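Local coordinates for probable adhesion protein (Pseudomonas aeruginosa PAO1, PDB 6R3Z) that probably captures divalent metal ions such as ferrous iron, as a periplasmic solute-binding protein, and hands them to a membrane transporter, at residues I116-S119 with I120-N124; A127-L130 with G131-D134; D255-A258 with G259-E262. All coordinates share one frame; numbering follows the deposited sequence.

Contact 1 (I116-S119 with I120-N124); sequences ISAS and ITQVN
Ile120 lays its CG1-CD1 arm over the carbonyl oxygen of Ile116 and against that residue's CG2 methyl, one turn back on the first turns of the alpha-helix 116-133. CG1 stands anti to its own carbonyl carbon (chi1 -69°), which brings it back along the helix, and CD1 stops 3.9 Å from CG2 of Ile116. The backbone beneath is a regular i to i+4 ladder, with Ile120 N bonded to Ile116 O at 3.0 Å and Val123 N to Ser119 O at 2.8 Å.

Two polar chains fold back in the same sense. Thr121 brings OG1 within 3.3 Å of Ser117 O, at most a weak bond. Gln122 begins with the same first torsion and runs extended beyond CG before its amide turns; OE1 is taken by the hydroxyl of Tyr16.

Ser119 faces the interior, where its OG meets the hydroxyls of Tyr19 and Tyr261 as well as Ser115 O, satisfying a buried hydroxyl. Glu186 receives the N-H groups of Ile116 and Ser117 at the start of the helix. The site lies near the metal pocket of this solute-binding fold, the side chain of Gln122 being about 13 Å from the nickel ion. Ala118 O takes two donors from one residue, Gln122 N at 2.9 Å and, weakly, Gln122 NE2 at 3.4 Å.

Contact 2 (A127-L130 with G131-D134); sequences AREL and GKLD. With EDO (1,2-ethanediol), chain C.
Glu129 and Lys132 form an i to i+3 salt bridge across the last turn of helix 116-133, with Lys132 NZ 3.0 Å from Glu129 OE2. The ammonium meets that oxygen on its syn side, 15° out of the carboxylate plane. Glu129 bends at chi2 (-51°), which turns the carboxylate toward the lysine, whereas Lys132 reaches it with a chain extended beyond CG. The other oxygen, OE1, is held from two directions: a water donates to it at 2.7 Å, and O2 of an ethanediol molecule, probably from the crystallisation liquor, donates at 2.9 Å. That water also accepts weakly from Lys132 NZ, so it bridges the two charged ends. Both carboxylate oxygens are thus supplied with donors, which probably favours the ionised form. The CE of Lys132 also runs beside CG of Arg128, the two chains pointing the same way.

The carbonyls of Ala127 to Leu130 each accept an i+4 N-H. Gly131 N bonds to Ala127 O at 3.0 Å, Lys132 N to Arg128 O at 3.2 Å and Leu133 N to Glu129 O at 3.3 Å; Glu129 O takes a second, weak bond from Lys132 N. Asp134, the first residue to leave helical angles, still gives its N-H to Leu130 O at 2.9 Å. Its OD2 accepts from Asn137 ND2, just before helix 138-160.

Away from the charged face, Leu130 packs on Val58 and Ile85 of strands 58-61 and 84-86 and on Tyr141 of helix 138-160, while Leu133 also touches Val58; the helix end is thereby wedged between one lobe's parallel sheet and the long helix that, as in related metal-binding proteins, probably links the two lobes.

Contact 3 (D255-A258 with G259-E262); sequences DYSA and GKYE
Lys260 NZ is gripped by a water at 2.8 Å, by the carbonyl of Tyr253 and by a salt bridge to Glu264. The same water donates to Asp255 O at 2.7 Å, tying the incoming loop to the first turn of helix 260-277. CG lies anti to the backbone N (chi1 -168°) and the chain stays extended until chi4 (60°), where the final bend carries the ammonium to these oxygens; on the way CD passes 3.8 Å from Asp255 O.

Ser257 caps the turn into this helix, its OG accepting from Lys260 N at 3.0 Å, but the bond is weak and strongly bent, the N-H...O angle being 123°. The same N-H also points to Ser257 O at 3.4 Å, again weakly, so one donor is shared between two acceptors of the capping residue. A second water bridges the turn: it donates to Ala258 O and to Glu262 OE2, itself paired with Arg151, and accepts from Glu262 N at 3.1 Å.

The side chain of Tyr261 lies about 13 Å from the nickel ion, so this turn stands close to the metal pocket between the lobes. Ser18 meets Ser257 O, Ala258 O and Tyr261 N through its hydroxyl, and Tyr261 sets its ring edge-to-face with Tyr19 while packing on Tyr148 and Leu152, so the helix start lies between helices 14-24 and 138-160.

Contacts 1 and 2 are successive parts of helix 116-133, with centres 16 Å apart, and contact 3 opens helix 260-277. Contact 1 is the buried one, where backbone bonds, one isoleucine pair and buried polar side chains combine; contact 2 is partly buried and adds a charged, solvated face at the helix end, and contact 3 is a surface capping turn stitched by water. Contacts 1 and 3 touch through a single pair of hydroxyls, which joins the starts of the two helices. Contact 2 stays about 13 Å from contact 3 at nearest atoms, yet all three pack against helix 138-160.

Contact 1 (I116-S119 with I120-N124)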
ATOM      1  N   ILE A 116      -2.357   3.359   8.388  1.00 23.93           N
ATOM      2  CA  ILE A 116      -2.206   4.774   8.720  1.00 23.30           C
ATOM      3  C   ILE A 116      -0.965   4.957   9.606  1.00 26.80           C
ATOM      4  O   ILE A 116      -0.156   5.851   9.338  1.00 24.46           O
ATOM      5  CB  ILE A 116      -3.507   5.340   9.363  1.00 26.22           C
ATOM      6  CG1 ILE A 116      -4.698   5.365   8.341  1.00 26.62           C
ATOM      7  CG2 ILE A 116      -3.266   6.746   9.991  1.00 27.32           C
ATOM      8  CD1 ILE A 116      -4.521   6.261   7.099  1.00 29.29           C
ATOM      9  N   SER A 117      -0.833   4.134  10.678  1.00 23.96           N
ATOM     10  CA  SER A 117       0.312   4.235  11.598  1.00 24.16           C
ATOM     11  C   SER A 117       1.656   3.978  10.892  1.00 25.80           C
ATOM     12  O   SER A 117       2.591   4.753  11.089  1.00 24.75           O
ATOM     13  CB  SER A 117       0.141   3.301  12.796  1.00 27.92           C
ATOM     14  OG  SER A 117       0.027   1.957  12.367  1.00 29.15           O
ATOM     15  N   ALA A 118       1.742   2.934  10.028  1.00 22.14           N
ATOM     16  CA  ALA A 118       2.992   2.658   9.309  1.00 22.53           C
ATOM     17  C   ALA A 118       3.270   3.781   8.257  1.00 23.90           C
ATOM     18  O   ALA A 118       4.429   4.117   8.050  1.00 23.73           O
ATOM     19  CB  ALA A 118       2.959   1.286   8.635  1.00 23.67           C
ATOM     20  N   SER A 119       2.224   4.351   7.620  1.00 21.37           N
ATOM     21  CA  SER A 119       2.394   5.461   6.653  1.00 21.49           C
ATOM     22  C   SER A 119       3.006   6.676   7.363  1.00 23.94           C
ATOM     23  O   SER A 119       3.930   7.287   6.834  1.00 21.44           O
ATOM     24  CB  SER A 119       1.063   5.864   6.025  1.00 23.70           C
ATOM     25  OG  SER A 119       0.690   4.902   5.054  1.00 24.12           O
ATOM     26  N   ILE A 120       2.525   6.998   8.585  1.00 21.03           N
ATOM     27  CA  ILE A 120       3.057   8.120   9.358  1.00 20.60           C
ATOM     28  C   ILE A 120       4.564   7.887   9.622  1.00 23.65           C
ATOM     29  O   ILE A 120       5.372   8.801   9.417  1.00 22.30           O
ATOM     30  CB  ILE A 120       2.226   8.346  10.644  1.00 23.03           C
ATOM     31  CG1 ILE A 120       0.799   8.874  10.271  1.00 22.03           C
ATOM     32  CG2 ILE A 120       2.959   9.289  11.626  1.00 24.93           C
ATOM     33  CD1 ILE A 120      -0.265   8.829  11.385  1.00 25.63           C
ATOM     34  N   THR A 121       4.931   6.660  10.052  1.00 22.12           N
ATOM     35  CA  THR A 121       6.321   6.284  10.338  1.00 21.27           C
ATOM     36  C   THR A 121       7.190   6.442   9.068  1.00 24.19           C
ATOM     37  O   THR A 121       8.274   7.021   9.132  1.00 22.84           O
ATOM     38  CB  THR A 121       6.412   4.896  11.016  1.00 26.82           C
ATOM     39  OG1 THR A 121       5.665   4.902  12.253  1.00 24.41           O
ATOM     40  CG2 THR A 121       7.863   4.482  11.287  1.00 27.51           C
ATOM     41  N   GLN A 122       6.694   5.958   7.930  1.00 20.20           N
ATOM     42  CA  GLN A 122       7.415   6.063   6.643  1.00 20.12           C
ATOM     43  C   GLN A 122       7.578   7.528   6.231  1.00 22.21           C
ATOM     44  O   GLN A 122       8.673   7.929   5.834  1.00 21.77           O
ATOM     45  CB  GLN A 122       6.708   5.256   5.551  1.00 20.22           C
ATOM     46  CG  GLN A 122       6.767   3.763   5.832  1.00 22.39           C
ATOM     47  CD  GLN A 122       6.051   2.973   4.788  1.00 28.68           C
ATOM     48  OE1 GLN A 122       6.609   2.689   3.734  1.00 26.24           O
ATOM     49  NE2 GLN A 122       4.809   2.597   5.064  1.00 24.52           N
ATOM     50  N   VAL A 123       6.505   8.326   6.371  1.00 19.38           N
ATOM     51  CA  VAL A 123       6.515   9.755   6.026  1.00 19.73           C
ATOM     52  C   VAL A 123       7.595  10.470   6.861  1.00 24.28           C
ATOM     53  O   VAL A 123       8.405  11.218   6.292  1.00 23.50           O
ATOM     54  CB  VAL A 123       5.103  10.384   6.175  1.00 23.57           C
ATOM     55  CG1 VAL A 123       5.162  11.911   6.281  1.00 24.89           C
ATOM     56  CG2 VAL A 123       4.214   9.964   5.001  1.00 22.90           C
ATOM     57  N   ASN A 124       7.637  10.195   8.185  1.00 22.53           N
ATOM     58  CA  ASN A 124       8.623  10.820   9.072  1.00 23.66           C
ATOM     59  C   ASN A 124      10.057  10.413   8.725  1.00 25.78           C
ATOM     60  O   ASN A 124      10.944  11.267   8.705  1.00 25.02           O
ATOM     61  CB  ASN A 124       8.278  10.569  10.540  1.00 26.33           C
ATOM     62  CG  ASN A 124       7.022  11.298  10.971  1.00 34.67           C
ATOM     63  OD1 ASN A 124       6.697  12.383  10.472  1.00 32.60           O
ATOM     64  ND2 ASN A 124       6.319  10.747  11.944  1.00 35.46           N
TER

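Contact 2 (A127-L130 with G131-D134)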
ATOM      1  N   ALA A 127      11.036  12.217   5.357  1.00 21.06           N
ATOM      2  CA  ALA A 127      11.296  13.641   5.607  1.00 22.00           C
ATOM      3  C   ALA A 127      12.661  13.871   6.274  1.00 26.72           C
ATOM      4  O   ALA A 127      13.374  14.798   5.893  1.00 26.26           O
ATOM      5  CB  ALA A 127      10.189  14.245   6.467  1.00 22.60           C
ATOM      6  N   ARG A 128      13.017  13.022   7.259  1.00 23.73           N
ATOM      7  CA  ARG A 128      14.288  13.125   7.973  1.00 24.06           C
ATOM      8  C   ARG A 128      15.448  12.892   6.991  1.00 26.48           C
ATOM      9  O   ARG A 128      16.414  13.661   6.987  1.00 24.98           O
ATOM     10  CB  ARG A 128      14.347  12.085   9.105  1.00 23.74           C
ATOM     11  CG  ARG A 128      15.698  12.075   9.847  1.00 30.26           C
ATOM     12  CD  ARG A 128      15.677  11.177  11.057  1.00 38.11           C
ATOM     13  NE  ARG A 128      14.803  11.726  12.098  1.00 54.21           N
ATOM     14  CZ  ARG A 128      14.792  11.322  13.363  1.00 67.43           C
ATOM     15  NH1 ARG A 128      15.628  10.374  13.772  1.00 47.39           N
ATOM     16  NH2 ARG A 128      13.958  11.876  14.235  1.00 54.81           N
ATOM     17  N   GLU A 129      15.338  11.839   6.169  1.00 23.45           N
ATOM     18  CA  GLU A 129      16.385  11.471   5.214  1.00 22.82           C
ATOM     19  C   GLU A 129      16.536  12.490   4.076  1.00 26.82           C
ATOM     20  O   GLU A 129      17.664  12.817   3.706  1.00 26.28           O
ATOM     21  CB  GLU A 129      16.190  10.039   4.694  1.00 23.34           C
ATOM     22  CG  GLU A 129      16.433   8.974   5.755  1.00 28.46           C
ATOM     23  CD  GLU A 129      17.759   9.125   6.488  1.00 48.09           C
ATOM     24  OE1 GLU A 129      18.818   9.129   5.820  1.00 34.81           O
ATOM     25  OE2 GLU A 129      17.737   9.279   7.729  1.00 38.77           O
ATOM     26  N   LEU A 130      15.407  13.017   3.554  1.00 23.29           N
ATOM     27  CA  LEU A 130      15.453  14.041   2.516  1.00 23.46           C
ATOM     28  C   LEU A 130      16.108  15.312   3.085  1.00 27.95           C
ATOM     29  O   LEU A 130      16.899  15.951   2.395  1.00 27.91           O
ATOM     30  CB  LEU A 130      14.063  14.362   1.960  1.00 22.67           C
ATOM     31  CG  LEU A 130      13.456  13.300   1.060  1.00 25.00           C
ATOM     32  CD1 LEU A 130      12.006  13.640   0.736  1.00 24.63           C
ATOM     33  CD2 LEU A 130      14.280  13.131  -0.251  1.00 25.91           C
ATOM     34  N   GLY A 131      15.796  15.630   4.343  1.00 25.18           N
ATOM     35  CA  GLY A 131      16.377  16.769   5.045  1.00 25.26           C
ATOM     36  C   GLY A 131      17.889  16.699   5.155  1.00 30.49           C
ATOM     37  O   GLY A 131      18.568  17.732   5.060  1.00 31.69           O
ATOM     38  N   LYS A 132      18.434  15.482   5.362  1.00 26.34           N
ATOM     39  CA  LYS A 132      19.884  15.269   5.447  1.00 27.48           C
ATOM     40  C   LYS A 132      20.561  15.491   4.078  1.00 32.48           C
ATOM     41  O   LYS A 132      21.675  16.018   4.014  1.00 31.18           O
ATOM     42  CB  LYS A 132      20.214  13.879   5.990  1.00 29.25           C
ATOM     43  CG  LYS A 132      19.867  13.678   7.457  1.00 41.74           C
ATOM     44  CD  LYS A 132      20.075  12.224   7.835  1.00 48.38           C
ATOM     45  CE  LYS A 132      19.688  11.926   9.259  1.00 52.99           C
ATOM     46  NZ  LYS A 132      19.764  10.466   9.540  1.00 53.97           N
ATOM     47  N   LEU A 133      19.860  15.135   2.992  1.00 30.63           N
ATOM     48  CA  LEU A 133      20.344  15.316   1.624  1.00 31.30           C
ATOM     49  C   LEU A 133      20.220  16.761   1.164  1.00 34.72           C
ATOM     50  O   LEU A 133      20.994  17.191   0.312  1.00 36.69           O
ATOM     51  CB  LEU A 133      19.579  14.392   0.652  1.00 30.92           C
ATOM     52  CG  LEU A 133      19.743  12.875   0.881  1.00 36.35           C
ATOM     53  CD1 LEU A 133      18.731  12.108   0.072  1.00 35.93           C
ATOM     54  CD2 LEU A 133      21.151  12.388   0.489  1.00 40.40           C
ATOM     55  N   ASP A 134      19.239  17.508   1.712  1.00 30.04           N
ATOM     56  CA  ASP A 134      18.960  18.885   1.298  1.00 29.12           C
ATOM     57  C   ASP A 134      18.712  19.751   2.548  1.00 33.56           C
ATOM     58  O   ASP A 134      17.556  20.083   2.845  1.00 32.39           O
ATOM     59  CB  ASP A 134      17.744  18.859   0.348  1.00 29.51           C
ATOM     60  CG  ASP A 134      17.329  20.174  -0.293  1.00 34.46           C
ATOM     61  OD1 ASP A 134      18.165  21.109  -0.341  1.00 35.80           O
ATOM     62  OD2 ASP A 134      16.174  20.273  -0.732  1.00 35.73           O
TER
HETATM   63  C1  EDO C 402      20.486   7.796   1.744  1.00 50.93           C
HETATM   64  O1  EDO C 402      20.186   9.183   1.757  1.00 50.89           O
HETATM   65  C2  EDO C 402      20.243   7.171   3.145  1.00 51.12           C
HETATM   66  O2  EDO C 402      18.893   7.375   3.563  1.00 49.41           O
HETATM   67  O   HOH W   1      21.193   8.610   7.061  1.00 59.70           O

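Contact 3 (D255-A258 with G259-E262)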
ATOM      1  N   ASP A 255      -3.358   7.576 -12.521  1.00 26.84           N
ATOM      2  CA  ASP A 255      -2.394   8.675 -12.370  1.00 26.64           C
ATOM      3  C   ASP A 255      -1.799   8.806 -10.967  1.00 29.47           C
ATOM      4  O   ASP A 255      -2.461   8.506  -9.967  1.00 29.07           O
ATOM      5  CB  ASP A 255      -3.015  10.034 -12.750  1.00 28.38           C
ATOM      6  CG  ASP A 255      -3.562  10.188 -14.168  1.00 37.63           C
ATOM      7  OD1 ASP A 255      -3.239   9.336 -15.035  1.00 37.27           O
ATOM      8  OD2 ASP A 255      -4.315  11.155 -14.406  1.00 45.37           O
ATOM      9  N   TYR A 256      -0.567   9.327 -10.903  1.00 25.00           N
ATOM     10  CA  TYR A 256       0.058   9.646  -9.628  1.00 24.40           C
ATOM     11  C   TYR A 256      -0.471  11.025  -9.229  1.00 26.34           C
ATOM     12  O   TYR A 256      -0.679  11.880 -10.091  1.00 25.08           O
ATOM     13  CB  TYR A 256       1.575   9.725  -9.762  1.00 24.73           C
ATOM     14  CG  TYR A 256       2.200   8.404 -10.137  1.00 24.47           C
ATOM     15  CD1 TYR A 256       2.411   7.414  -9.180  1.00 25.48           C
ATOM     16  CD2 TYR A 256       2.577   8.139 -11.450  1.00 26.57           C
ATOM     17  CE1 TYR A 256       2.982   6.189  -9.521  1.00 25.96           C
ATOM     18  CE2 TYR A 256       3.147   6.918 -11.805  1.00 27.40           C
ATOM     19  CZ  TYR A 256       3.369   5.955 -10.828  1.00 31.62           C
ATOM     20  OH  TYR A 256       3.983   4.773 -11.139  1.00 27.19           O
ATOM     21  N   SER A 257      -0.729  11.230  -7.934  1.00 23.56           N
ATOM     22  CA  SER A 257      -1.220  12.508  -7.426  1.00 24.61           C
ATOM     23  C   SER A 257      -0.898  12.603  -5.959  1.00 26.22           C
ATOM     24  O   SER A 257      -0.856  11.578  -5.262  1.00 24.10           O
ATOM     25  CB  SER A 257      -2.725  12.674  -7.660  1.00 28.04           C
ATOM     26  OG  SER A 257      -3.531  12.042  -6.679  1.00 29.21           O
ATOM     27  N   ALA A 258      -0.671  13.824  -5.485  1.00 23.24           N
ATOM     28  CA  ALA A 258      -0.375  14.057  -4.073  1.00 23.17           C
ATOM     29  C   ALA A 258      -1.523  13.533  -3.169  1.00 24.51           C
ATOM     30  O   ALA A 258      -1.234  12.870  -2.186  1.00 22.12           O
ATOM     31  CB  ALA A 258      -0.118  15.533  -3.832  1.00 24.77           C
ATOM     32  N   GLY A 259      -2.789  13.754  -3.566  1.00 22.39           N
ATOM     33  CA  GLY A 259      -3.954  13.352  -2.780  1.00 22.66           C
ATOM     34  C   GLY A 259      -4.444  11.918  -2.903  1.00 24.71           C
ATOM     35  O   GLY A 259      -5.303  11.513  -2.120  1.00 23.50           O
ATOM     36  N   LYS A 260      -3.926  11.135  -3.885  1.00 20.67           N
ATOM     37  CA  LYS A 260      -4.389   9.762  -4.112  1.00 20.02           C
ATOM     38  C   LYS A 260      -4.421   8.919  -2.831  1.00 23.16           C
ATOM     39  O   LYS A 260      -5.440   8.267  -2.548  1.00 23.56           O
ATOM     40  CB  LYS A 260      -3.535   9.043  -5.164  1.00 20.23           C
ATOM     41  CG  LYS A 260      -4.186   7.723  -5.604  1.00 20.67           C
ATOM     42  CD  LYS A 260      -3.272   6.952  -6.552  1.00 26.17           C
ATOM     43  CE  LYS A 260      -3.891   5.674  -7.080  1.00 24.91           C
ATOM     44  NZ  LYS A 260      -5.151   5.937  -7.835  1.00 26.01           N
ATOM     45  N   TYR A 261      -3.305   8.913  -2.090  1.00 20.80           N
ATOM     46  CA  TYR A 261      -3.208   8.101  -0.874  1.00 21.44           C
ATOM     47  C   TYR A 261      -4.327   8.412   0.110  1.00 21.59           C
ATOM     48  O   TYR A 261      -5.021   7.491   0.533  1.00 21.26           O
ATOM     49  CB  TYR A 261      -1.830   8.201  -0.195  1.00 22.70           C
ATOM     50  CG  TYR A 261      -1.737   7.266   0.986  1.00 23.65           C
ATOM     51  CD1 TYR A 261      -1.587   5.893   0.797  1.00 25.93           C
ATOM     52  CD2 TYR A 261      -1.934   7.729   2.286  1.00 24.35           C
ATOM     53  CE1 TYR A 261      -1.582   5.010   1.874  1.00 26.47           C
ATOM     54  CE2 TYR A 261      -1.916   6.857   3.376  1.00 24.49           C
ATOM     55  CZ  TYR A 261      -1.741   5.495   3.162  1.00 29.50           C
ATOM     56  OH  TYR A 261      -1.825   4.606   4.215  1.00 29.29           O
ATOM     57  N   GLU A 262      -4.491   9.681   0.495  1.00 19.49           N
ATOM     58  CA  GLU A 262      -5.516  10.002   1.490  1.00 20.15           C
ATOM     59  C   GLU A 262      -6.962   9.749   0.982  1.00 24.32           C
ATOM     60  O   GLU A 262      -7.781   9.225   1.742  1.00 26.33           O
ATOM     61  CB  GLU A 262      -5.331  11.406   2.072  1.00 22.78           C
ATOM     62  CG  GLU A 262      -5.566  12.578   1.160  1.00 29.64           C
ATOM     63  CD  GLU A 262      -4.849  13.760   1.783  1.00 40.49           C
ATOM     64  OE1 GLU A 262      -5.398  14.399   2.713  1.00 34.76           O
ATOM     65  OE2 GLU A 262      -3.692  13.998   1.380  1.00 23.67           O
TER
HETATM   66  O   HOH W   2      -5.086   8.231  -9.391  1.00 29.81           O
HETATM   67  O   HOH W   3      -2.451  11.924   0.130  1.00 21.95           O